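Local coordinates for F5/8 type C domain protein (Bacteroides ovatus, PDB 4ZRX) that is a putative alpha-L-fucosidase, probably hydrolysing alpha-linked L-fucose from glycans with a TIM-barrel domain, and also carries an F5/8 type C domain, at residues A[236-241]-A[321-326]; A[223-228]-A[283-288]; A[515-520]-A[535-540]. All coordinates share one frame; numbering follows the deposited sequence. Where two conformers were deposited one is given.

How the contacts relate
Residues 223-228 come first along the chain, followed by 236-241. The chain returns at 283-288 to close contact 2 and at 321-326 to close contact 1, so the two loops cross. Contact 2 pairs the short strand 225-226 with strand 279-290 in the barrel sheet; contact 1 sets the loop before strand 241-242 against residues 321-323, which lead into strand 324-328. They touch directly, with Ser-323 OG 2.7 Å from Ser-285 OG. Contact 3 follows in series in the F5/8 type C domain, where it closes the short loop between 515-520 and 535-540; its centre is about 50 Å from that of contact 1.

Contact 1: residues A[236-241]-A[321-326]; sequences ETEWNA and YNSVLL
Asn-322 reaches across to the backbone of Glu-238, its ND2 giving a hydrogen bond of 3.1 Å to Glu-238 O. The acceptor lies in the plane of the Asn-322 amide, while the donor is tilted 33° from the carbonyl plane of Glu-238. With CG swung anti to the backbone N (chi1 -168°), the Asn-322 amide is carried over to the facing loop. There it meets Asn-240, which comes from the opposite direction with its amide plane turned 46° away. The two ND2 atoms sit 3.3 Å apart as a pair of donors, and Asn-240 ND2 makes instead a weak bond of 3.4 Å to Asn-322 O. A water accepts from Asn-240 ND2 and donates to Asn-322 OD1. Both amides are held at their oxygens too: Asn-240 OD1 by Ser-285 N, Asn-322 OD1 by Tyr-425 N.

At the other end, Glu-236 lies over one face of the Tyr-321 ring, its CA 4.2 Å from the ring centroid in a CH-pi contact. Its side chain then runs alongside the tyrosine, pointing the same way, until CG is 3.6 Å from Tyr-321 OH. Beyond this a water bridges the ends, 2.7 Å from Glu-236 OE2 and 2.6 Å from Tyr-321 OH. Between these regions another water donates to Glu-238 OE1 and Tyr-321 O and accepts from Ser-323 OG, which is also hydrogen-bonded to Ser-285 OG. The Glu-238 carboxylate is gripped by salt bridges to Arg-225 and Arg-235.

Loop 236-241 is sandwiched between the barrel and the beta domain that follows it, with Gln-399 bonded to Glu-238 O and Asn-240 N, and Glu-238 N donating to Thr-422 OG1. Beneath it, strand 324-328 runs between strands 279-290 and 44-48, and Val-324 packs on Trp-39 and Gln-40 of helix 34-42.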
loop_
_atom_site.group_PDB
_atom_site.type_symbol
_atom_site.label_atom_id
_atom_site.label_comp_id
_atom_site.label_asym_id
_atom_site.label_seq_id
_atom_site.Cartn_x
_atom_site.Cartn_y
_atom_site.Cartn_z
ATOM N N GLU A 236 -1.261 6.519 11.280
ATOM C CA GLU A 236 -0.328 7.305 12.100
ATOM C C GLU A 236 -0.217 6.805 13.547
ATOM O O GLU A 236 0.893 6.804 14.103
ATOM C CB GLU A 236 -0.728 8.757 12.123
ATOM C CG GLU A 236 -0.538 9.402 10.760
ATOM C CD GLU A 236 -1.213 10.783 10.695
ATOM O OE1 GLU A 236 -2.421 10.810 10.750
ATOM O OE2 GLU A 236 -0.548 11.798 10.491
ATOM N N THR A 237 -1.316 6.374 14.137
ATOM C CA THR A 237 -1.297 5.792 15.467
ATOM C C THR A 237 -1.570 4.307 15.269
ATOM O O THR A 237 -2.731 3.921 14.998
ATOM C CB THR A 237 -2.374 6.369 16.324
ATOM O OG1 THR A 237 -2.231 7.771 16.446
ATOM C CG2 THR A 237 -2.430 5.732 17.732
ATOM N N GLU A 238 -0.494 3.497 15.312
ATOM C CA GLU A 238 -0.596 2.071 15.022
ATOM C C GLU A 238 -0.155 1.256 16.233
ATOM O O GLU A 238 1.073 1.153 16.518
ATOM C CB GLU A 238 0.205 1.707 13.786
ATOM C CG GLU A 238 -0.035 0.252 13.300
ATOM C CD GLU A 238 -1.403 0.008 12.698
ATOM O OE1 GLU A 238 -1.714 0.497 11.577
ATOM O OE2 GLU A 238 -2.267 -0.673 13.330
ATOM N N TRP A 239 -1.152 0.730 16.944
ATOM C CA TRP A 239 -0.972 -0.160 18.112
ATOM C C TRP A 239 -0.917 -1.607 17.631
ATOM O O TRP A 239 -1.908 -2.151 17.153
ATOM C CB TRP A 239 -2.120 -0.001 19.102
ATOM C CG TRP A 239 -1.989 1.229 19.900
ATOM C CD1 TRP A 239 -2.697 2.366 19.760
ATOM C CD2 TRP A 239 -0.999 1.497 20.906
ATOM N NE1 TRP A 239 -2.233 3.316 20.598
ATOM C CE2 TRP A 239 -1.198 2.816 21.324
ATOM C CE3 TRP A 239 0.026 0.754 21.476
ATOM C CZ2 TRP A 239 -0.410 3.430 22.277
ATOM C CZ3 TRP A 239 0.835 1.368 22.423
ATOM C CH2 TRP A 239 0.584 2.711 22.824
ATOM N N ASN A 240 0.260 -2.213 17.723
ATOM C CA ASN A 240 0.388 -3.635 17.445
ATOM C C ASN A 240 0.143 -4.495 18.646
ATOM O O ASN A 240 -0.024 -5.712 18.538
ATOM C CB ASN A 240 1.708 -3.880 16.749
ATOM C CG ASN A 240 1.703 -3.351 15.314
ATOM O OD1 ASN A 240 0.628 -3.255 14.683
ATOM N ND2 ASN A 240 2.827 -3.010 14.830
ATOM N N ALA A 241 0.150 -3.877 19.821
ATOM C CA ALA A 241 -0.453 -4.444 21.009
ATOM C C ALA A 241 -1.923 -3.964 20.935
ATOM O O ALA A 241 -2.222 -2.809 21.222
ATOM C CB ALA A 241 0.234 -3.910 22.295
ATOM N N TYR A 321 5.011 3.932 9.186
ATOM C CA TYR A 321 3.884 3.948 10.089
ATOM C C TYR A 321 3.786 2.613 10.844
ATOM O O TYR A 321 2.691 2.180 11.221
ATOM C CB TYR A 321 2.580 4.179 9.327
ATOM C CG TYR A 321 2.239 5.596 8.877
ATOM C CD1 TYR A 321 3.083 6.694 9.080
ATOM C CD2 TYR A 321 0.982 5.827 8.302
ATOM C CE1 TYR A 321 2.704 7.972 8.648
ATOM C CE2 TYR A 321 0.599 7.108 7.871
ATOM C CZ TYR A 321 1.469 8.139 8.042
ATOM O OH TYR A 321 1.153 9.427 7.618
ATOM N N ASN A 322 4.909 1.962 11.108
ATOM C CA ASN A 322 4.926 0.785 11.963
ATOM C C ASN A 322 4.135 -0.395 11.360
ATOM O O ASN A 322 3.491 -1.138 12.115
ATOM C CB ASN A 322 4.442 1.171 13.360
ATOM C CG ASN A 322 4.685 0.096 14.418
ATOM O OD1 ASN A 322 5.622 -0.698 14.347
ATOM N ND2 ASN A 322 3.803 0.062 15.397
ATOM N N SER A 323 4.167 -0.513 10.045
ATOM C CA SER A 323 3.618 -1.672 9.320
ATOM C C SER A 323 4.731 -2.264 8.456
ATOM O O SER A 323 5.669 -1.600 8.045
ATOM C CB SER A 323 2.436 -1.326 8.424
ATOM O OG SER A 323 1.242 -1.086 9.210
ATOM N N VAL A 324 4.543 -3.514 8.100
ATOM C CA VAL A 324 5.294 -4.104 6.975
ATOM C C VAL A 324 4.584 -3.744 5.681
ATOM O O VAL A 324 3.329 -3.753 5.637
ATOM C CB VAL A 324 5.359 -5.663 7.142
ATOM C CG1 VAL A 324 5.786 -6.373 5.870
ATOM C CG2 VAL A 324 6.343 -6.040 8.276
ATOM N N LEU A 325 5.334 -3.453 4.615
ATOM C CA LEU A 325 4.745 -3.197 3.326
ATOM C C LEU A 325 4.884 -4.453 2.425
ATOM O O LEU A 325 6.011 -4.853 2.113
ATOM C CB LEU A 325 5.385 -2.014 2.650
ATOM C CG LEU A 325 4.993 -1.714 1.236
ATOM C CD1 LEU A 325 3.487 -1.492 1.115
ATOM C CD2 LEU A 325 5.767 -0.545 0.668
ATOM N N LEU A 326 3.729 -4.959 1.995
ATOM C CA LEU A 326 3.659 -6.098 1.099
ATOM C C LEU A 326 3.120 -5.582 -0.229
ATOM O O LEU A 326 1.900 -5.291 -0.359
ATOM C CB LEU A 326 2.730 -7.158 1.673
ATOM C CG LEU A 326 2.300 -8.316 0.793
ATOM C CD1 LEU A 326 3.555 -9.057 0.320
ATOM C CD2 LEU A 326 1.375 -9.217 1.658
HETATM O O HOH W 1 1.554 11.637 8.838
HETATM O O HOH W 2 0.290 1.367 10.030
HETATM O O HOH W 3 3.429 -3.954 11.909
HETATM O O HOH W 4 5.655 -3.353 15.509
#

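Contact 2: residues A[223-228]-A[283-288]; sequences DVRWVG and YPSEVD
Arg-225 straddles Ser-285 in a short parallel ladder: its N donates to Pro-284 O at 2.9 Å, and its O accepts from Glu-286 N, also at 2.9 Å. One step on, Val-227 N closes the ladder on Glu-286 O at 3.0 Å. The end-to-end directions of the touching parts differ by 50°, and there are two bridges, Arg-225 with Ser-285 and Trp-226 with Glu-286.

Side chains prolong the pairing at both ends. The Arg-225 chain bends at its third torsion, turning NE onto Tyr-283 O at 2.8 Å with a nearly straight N-H (172°). The oxygen sits at the edge of the guanidinium, near its plane, while Ser-285 lies over one face. Arg-225 CB stands squarely over the middle of the Tyr-283 ring, 3.5 Å from the centroid, a CH-pi contact. At the far end Trp-226 NE1 gives a bond of 2.9 Å to Asp-288 OD1, which lies almost in the indole plane; NE1 comes to it on the syn side, somewhat out of the carboxylate plane, in a bent bond. Asp-288 CG, set between its backbone N and carbonyl carbon (chi1 62°), brings the carboxylate there, its plane nearly perpendicular to the ring.

On the face shared by Trp-226 and Glu-286, Val-224 CG1 packs 3.6 Å from Glu-286 CB, while Glu-286 OE1 accepts from Trp-183 NE1. A 1,2-ethanediol, probably from the crystallisation liquor, lies beside the Trp-226 side chain and may mark a pocket. Val-227 CG2 meets Val-287 CG2 at 3.8 Å.

Strand 225-226 follows strand 216-219, whose Val-216 and Ala-218 touch Val-224. Strand 279-290 also pairs with strand 324-328, carrying the sheet onward round the TIM barrel, and Trp-39 of helix 34-42 packs on Val-224, Pro-284 and Glu-286.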
loop_
_atom_site.group_PDB
_atom_site.type_symbol
_atom_site.label_atom_id
_atom_site.label_comp_id
_atom_site.label_asym_id
_atom_site.label_seq_id
_atom_site.Cartn_x
_atom_site.Cartn_y
_atom_site.Cartn_z
ATOM N N ASP A 223 -0.865 -14.310 13.833
ATOM C CA ASP A 223 0.493 -13.744 13.808
ATOM C C ASP A 223 0.561 -12.355 13.170
ATOM O O ASP A 223 1.370 -11.539 13.629
ATOM C CB ASP A 223 1.510 -14.658 13.122
ATOM C CG ASP A 223 1.830 -15.899 13.906
ATOM O OD1 ASP A 223 2.095 -15.731 15.127
ATOM O OD2 ASP A 223 1.880 -16.979 13.271
ATOM N N VAL A 224 -0.197 -12.151 12.098
ATOM C CA VAL A 224 -0.099 -10.927 11.283
ATOM C C VAL A 224 -1.507 -10.465 10.921
ATOM O O VAL A 224 -2.327 -11.259 10.468
ATOM C CB VAL A 224 0.710 -11.197 10.030
ATOM C CG1 VAL A 224 0.675 -10.053 8.995
ATOM C CG2 VAL A 224 2.185 -11.513 10.319
ATOM N N ARG A 225 -1.751 -9.169 11.129
ATOM C CA ARG A 225 -3.059 -8.551 10.996
ATOM C C ARG A 225 -3.097 -7.751 9.690
ATOM O O ARG A 225 -2.214 -6.930 9.425
ATOM C CB ARG A 225 -3.303 -7.626 12.203
ATOM C CG ARG A 225 -4.418 -6.629 12.090
ATOM C CD ARG A 225 -4.655 -5.908 13.369
ATOM N NE ARG A 225 -3.495 -5.177 13.829
ATOM C CZ ARG A 225 -3.207 -3.903 13.600
ATOM N NH1 ARG A 225 -3.973 -3.127 12.836
ATOM N NH2 ARG A 225 -2.110 -3.408 14.124
ATOM N N TRP A 226 -4.184 -7.913 8.946
ATOM C CA TRP A 226 -4.420 -7.059 7.806
ATOM C C TRP A 226 -4.636 -5.615 8.266
ATOM O O TRP A 226 -5.450 -5.395 9.127
ATOM C CB TRP A 226 -5.684 -7.513 7.118
ATOM C CG TRP A 226 -6.027 -6.719 5.878
ATOM C CD1 TRP A 226 -5.186 -6.384 4.901
ATOM C CD2 TRP A 226 -7.327 -6.274 5.467
ATOM N NE1 TRP A 226 -5.833 -5.673 3.915
ATOM C CE2 TRP A 226 -7.170 -5.608 4.236
ATOM C CE3 TRP A 226 -8.597 -6.305 6.062
ATOM C CZ2 TRP A 226 -8.232 -5.033 3.555
ATOM C CZ3 TRP A 226 -9.687 -5.740 5.361
ATOM C CH2 TRP A 226 -9.478 -5.116 4.107
ATOM N N VAL A 227 -4.001 -4.650 7.615
ATOM C CA VAL A 227 -4.093 -3.274 8.024
ATOM C C VAL A 227 -5.546 -2.780 7.922
ATOM O O VAL A 227 -5.839 -1.793 8.594
ATOM C CB VAL A 227 -3.122 -2.358 7.254
ATOM C CG1 VAL A 227 -3.527 -2.189 5.824
ATOM C CG2 VAL A 227 -2.947 -1.013 7.966
ATOM N N GLY A 228 -6.381 -3.357 7.024
ATOM C CA GLY A 228 -7.810 -2.976 6.949
ATOM C C GLY A 228 -8.187 -2.275 5.692
ATOM O O GLY A 228 -9.340 -1.898 5.516
ATOM N N TYR A 283 -0.303 -8.378 17.477
ATOM C CA TYR A 283 -0.973 -8.739 16.201
ATOM C C TYR A 283 -0.692 -7.581 15.290
ATOM O O TYR A 283 -1.483 -6.668 15.178
ATOM C CB TYR A 283 -2.438 -8.960 16.494
ATOM C CG TYR A 283 -3.312 -9.558 15.407
ATOM C CD1 TYR A 283 -2.834 -10.569 14.548
ATOM C CD2 TYR A 283 -4.655 -9.201 15.313
ATOM C CE1 TYR A 283 -3.626 -11.115 13.560
ATOM C CE2 TYR A 283 -5.473 -9.768 14.296
ATOM C CZ TYR A 283 -4.956 -10.747 13.462
ATOM O OH TYR A 283 -5.781 -11.362 12.518
ATOM N N PRO A 284 0.464 -7.609 14.637
ATOM C CA PRO A 284 0.961 -6.435 13.967
ATOM C C PRO A 284 0.509 -6.304 12.537
ATOM O O PRO A 284 0.292 -7.278 11.870
ATOM C CB PRO A 284 2.478 -6.633 14.012
ATOM C CG PRO A 284 2.646 -8.115 13.900
ATOM C CD PRO A 284 1.537 -8.631 14.781
ATOM N N SER A 285 0.392 -5.057 12.126
ATOM C CA SER A 285 -0.192 -4.649 10.851
ATOM C C SER A 285 0.677 -4.906 9.636
ATOM O O SER A 285 1.860 -4.574 9.672
ATOM C CB SER A 285 -0.439 -3.136 10.935
ATOM O OG SER A 285 -0.915 -2.628 9.716
ATOM N N GLU A 286 0.066 -5.443 8.570
ATOM C CA GLU A 286 0.682 -5.587 7.296
ATOM C C GLU A 286 -0.148 -4.820 6.282
ATOM O O GLU A 286 -1.366 -5.041 6.139
ATOM C CB GLU A 286 0.736 -7.070 6.936
ATOM C CG GLU A 286 1.559 -7.421 5.703
ATOM C CD GLU A 286 1.397 -8.911 5.370
ATOM O OE1 GLU A 286 0.273 -9.332 5.007
ATOM O OE2 GLU A 286 2.374 -9.670 5.524
ATOM N N VAL A 287 0.524 -3.917 5.565
ATOM C CA VAL A 287 -0.079 -3.099 4.519
ATOM C C VAL A 287 0.139 -3.793 3.179
ATOM O O VAL A 287 1.273 -3.975 2.778
ATOM C CB VAL A 287 0.542 -1.706 4.509
ATOM C CG1 VAL A 287 0.167 -0.898 3.208
ATOM C CG2 VAL A 287 0.168 -0.958 5.738
ATOM N N ASP A 288 -0.943 -4.228 2.523
ATOM C CA ASP A 288 -0.862 -4.885 1.244
ATOM C C ASP A 288 -1.393 -3.952 0.158
ATOM O O ASP A 288 -2.456 -3.343 0.321
ATOM C CB ASP A 288 -1.542 -6.264 1.200
ATOM C CG ASP A 288 -3.031 -6.251 1.460
ATOM O OD1 ASP A 288 -3.541 -5.421 2.234
ATOM O OD2 ASP A 288 -3.723 -7.149 0.882
#

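Contact 3: residues A[515-520]-A[535-540]; sequences AFRYQF and SGEFSN
Tyr-518 and Phe-538 form an offset stack, centroids 4.2 Å apart and planes at 21°. With chi1 at 70°, the tyrosine CG sits between the backbone N and the carbonyl carbon, bringing its ring over the facing loop. CB starts the contact 4.1 Å from Phe-538 CE2, and CG lies by the same atom. CD2 is over the centre of the phenylalanine ring, 3.4 Å from that CE2. On the opposite face of the tyrosine, Gly-536 CA makes a CH-pi contact 3.8 Å from the centroid. Farther out, CE2 comes 3.3 Å from Glu-537 N, and CZ lies by Gly-536 N. At the tip OH meets a water at 2.7 Å, which also holds Ser-535 OG and donates to Glu-537 O, bracing the ST turn at Ser-535.

This pair lies between the two sheets of the F5/8 type C beta-sandwich, with Leu-563 of strand 560-566 and Val-550 of strand 548-552 against Tyr-518. Replacing Tyr-518 by an alanine would probably leave Phe-538 without its stacking partner, Gly-536 CA without the ring face it packs on, and the water without its tyrosine hydroxyl.

Backbone bonds join the segments from Tyr-518 N to Gly-536 O and from Phe-538 N to Phe-516 O, beside the classic beta bulge that Phe-516 and Arg-517 form opposite Thr-566. Arg-517 NH1 makes a salt bridge of 2.7 Å with Glu-537 OE1, which takes it on the carboxylate's anti lone pair and lies 26° out of the guanidinium plane. Phe-516 CE2 lies against one face of the guanidinium, and CE1 touches Glu-537 CG.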
loop_
_atom_site.group_PDB
_atom_site.type_symbol
_atom_site.label_atom_id
_atom_site.label_comp_id
_atom_site.label_asym_id
_atom_site.label_seq_id
_atom_site.Cartn_x
_atom_site.Cartn_y
_atom_site.Cartn_z
ATOM N N ALA A 515 -17.974 26.279 -15.785
ATOM C CA ALA A 515 -18.339 26.995 -17.010
ATOM C C ALA A 515 -19.483 26.295 -17.737
ATOM O O ALA A 515 -19.518 25.042 -17.829
ATOM C CB ALA A 515 -17.156 27.112 -17.923
ATOM N N PHE A 516 -20.376 27.106 -18.302
ATOM C CA PHE A 516 -21.466 26.628 -19.129
ATOM C C PHE A 516 -21.528 27.417 -20.461
ATOM O O PHE A 516 -21.330 26.837 -21.540
ATOM C CB PHE A 516 -22.779 26.717 -18.362
ATOM C CG PHE A 516 -23.988 26.328 -19.160
ATOM C CD1 PHE A 516 -24.008 25.131 -19.906
ATOM C CD2 PHE A 516 -25.129 27.170 -19.175
ATOM C CE1 PHE A 516 -25.151 24.767 -20.646
ATOM C CE2 PHE A 516 -26.280 26.799 -19.900
ATOM C CZ PHE A 516 -26.290 25.617 -20.640
ATOM N N ARG A 517 -21.823 28.708 -20.363
ATOM C CA ARG A 517 -21.794 29.588 -21.551
ATOM C C ARG A 517 -20.392 30.177 -21.666
ATOM O O ARG A 517 -19.802 30.570 -20.659
ATOM C CB ARG A 517 -22.846 30.700 -21.453
ATOM C CG ARG A 517 -24.249 30.163 -21.281
ATOM C CD ARG A 517 -25.348 31.119 -21.800
ATOM N NE ARG A 517 -26.655 30.440 -21.774
ATOM C CZ ARG A 517 -27.056 29.474 -22.618
ATOM N NH1 ARG A 517 -26.279 29.046 -23.618
ATOM N NH2 ARG A 517 -28.255 28.916 -22.460
ATOM N N TYR A 518 -19.828 30.206 -22.867
ATOM C CA TYR A 518 -18.467 30.644 -22.982
ATOM C C TYR A 518 -18.182 31.326 -24.301
ATOM O O TYR A 518 -18.948 31.182 -25.253
ATOM C CB TYR A 518 -17.512 29.448 -22.834
ATOM C CG TYR A 518 -17.571 28.535 -24.002
ATOM C CD1 TYR A 518 -16.764 28.750 -25.134
ATOM C CD2 TYR A 518 -18.436 27.465 -24.017
ATOM C CE1 TYR A 518 -16.865 27.925 -26.277
ATOM C CE2 TYR A 518 -18.532 26.641 -25.137
ATOM C CZ TYR A 518 -17.741 26.870 -26.253
ATOM O OH TYR A 518 -17.842 26.032 -27.344
ATOM N N GLN A 519 -17.086 32.085 -24.311
ATOM C CA GLN A 519 -16.473 32.589 -25.536
ATOM C C GLN A 519 -14.988 32.319 -25.402
ATOM O O GLN A 519 -14.379 32.547 -24.314
ATOM C CB GLN A 519 -16.728 34.081 -25.674
ATOM C CG GLN A 519 -18.178 34.418 -25.961
ATOM C CD GLN A 519 -18.438 35.909 -26.106
ATOM O OE1 GLN A 519 -18.350 36.477 -27.206
ATOM N NE2 GLN A 519 -18.794 36.548 -25.007
ATOM N N PHE A 520 -14.418 31.757 -26.444
ATOM C CA PHE A 520 -13.024 31.393 -26.443
ATOM C C PHE A 520 -12.319 32.335 -27.408
ATOM O O PHE A 520 -12.865 32.653 -28.490
ATOM C CB PHE A 520 -12.877 29.974 -26.906
ATOM C CG PHE A 520 -11.485 29.461 -26.813
ATOM C CD1 PHE A 520 -10.966 29.028 -25.578
ATOM C CD2 PHE A 520 -10.696 29.363 -27.939
ATOM C CE1 PHE A 520 -9.672 28.546 -25.499
ATOM C CE2 PHE A 520 -9.392 28.891 -27.877
ATOM C CZ PHE A 520 -8.881 28.425 -26.650
ATOM N N SER A 535 -20.042 26.999 -30.535
ATOM C CA SER A 535 -21.439 26.986 -30.114
ATOM C C SER A 535 -21.646 27.947 -28.913
ATOM O O SER A 535 -22.727 28.503 -28.747
ATOM C CB SER A 535 -21.898 25.566 -29.778
ATOM O OG SER A 535 -21.521 25.236 -28.443
ATOM N N GLY A 536 -20.615 28.104 -28.064
ATOM C CA GLY A 536 -20.730 28.955 -26.876
ATOM C C GLY A 536 -21.456 28.330 -25.692
ATOM O O GLY A 536 -21.750 29.028 -24.697
ATOM N N GLU A 537 -21.747 27.028 -25.807
ATOM C CA GLU A 537 -22.410 26.295 -24.743
ATOM C C GLU A 537 -21.759 24.933 -24.584
ATOM O O GLU A 537 -21.590 24.178 -25.563
ATOM C CB GLU A 537 -23.878 26.136 -25.041
ATOM C CG GLU A 537 -24.681 25.572 -23.885
ATOM C CD GLU A 537 -26.139 25.412 -24.276
ATOM O OE1 GLU A 537 -26.842 26.452 -24.229
ATOM O OE2 GLU A 537 -26.555 24.263 -24.621
ATOM N N PHE A 538 -21.348 24.647 -23.349
ATOM C CA PHE A 538 -20.861 23.304 -23.006
ATOM C C PHE A 538 -22.106 22.533 -22.639
ATOM O O PHE A 538 -22.476 22.426 -21.455
ATOM C CB PHE A 538 -19.919 23.369 -21.815
ATOM C CG PHE A 538 -18.593 24.009 -22.099
ATOM C CD1 PHE A 538 -17.788 23.550 -23.140
ATOM C CD2 PHE A 538 -18.141 25.061 -21.305
ATOM C CE1 PHE A 538 -16.546 24.144 -23.378
ATOM C CE2 PHE A 538 -16.906 25.658 -21.540
ATOM C CZ PHE A 538 -16.109 25.206 -22.598
ATOM N N SER A 539 -22.808 22.073 -23.672
ATOM C CA SER A 539 -24.159 21.584 -23.475
ATOM C C SER A 539 -24.166 20.392 -22.518
ATOM O O SER A 539 -23.304 19.507 -22.622
ATOM C CB SER A 539 -24.819 21.219 -24.795
ATOM O OG SER A 539 -25.008 22.427 -25.527
ATOM N N ASN A 540 -25.101 20.458 -21.574
ATOM C CA ASN A 540 -25.364 19.409 -20.590
ATOM C C ASN A 540 -24.250 19.173 -19.574
ATOM O O ASN A 540 -24.271 18.171 -18.832
ATOM C CB ASN A 540 -25.717 18.101 -21.315
ATOM C CG ASN A 540 -26.523 17.143 -20.448
ATOM O OD1 ASN A 540 -27.478 17.524 -19.738
ATOM N ND2 ASN A 540 -26.140 15.868 -20.514
HETATM O O HOH W 5 -19.316 23.847 -27.007
#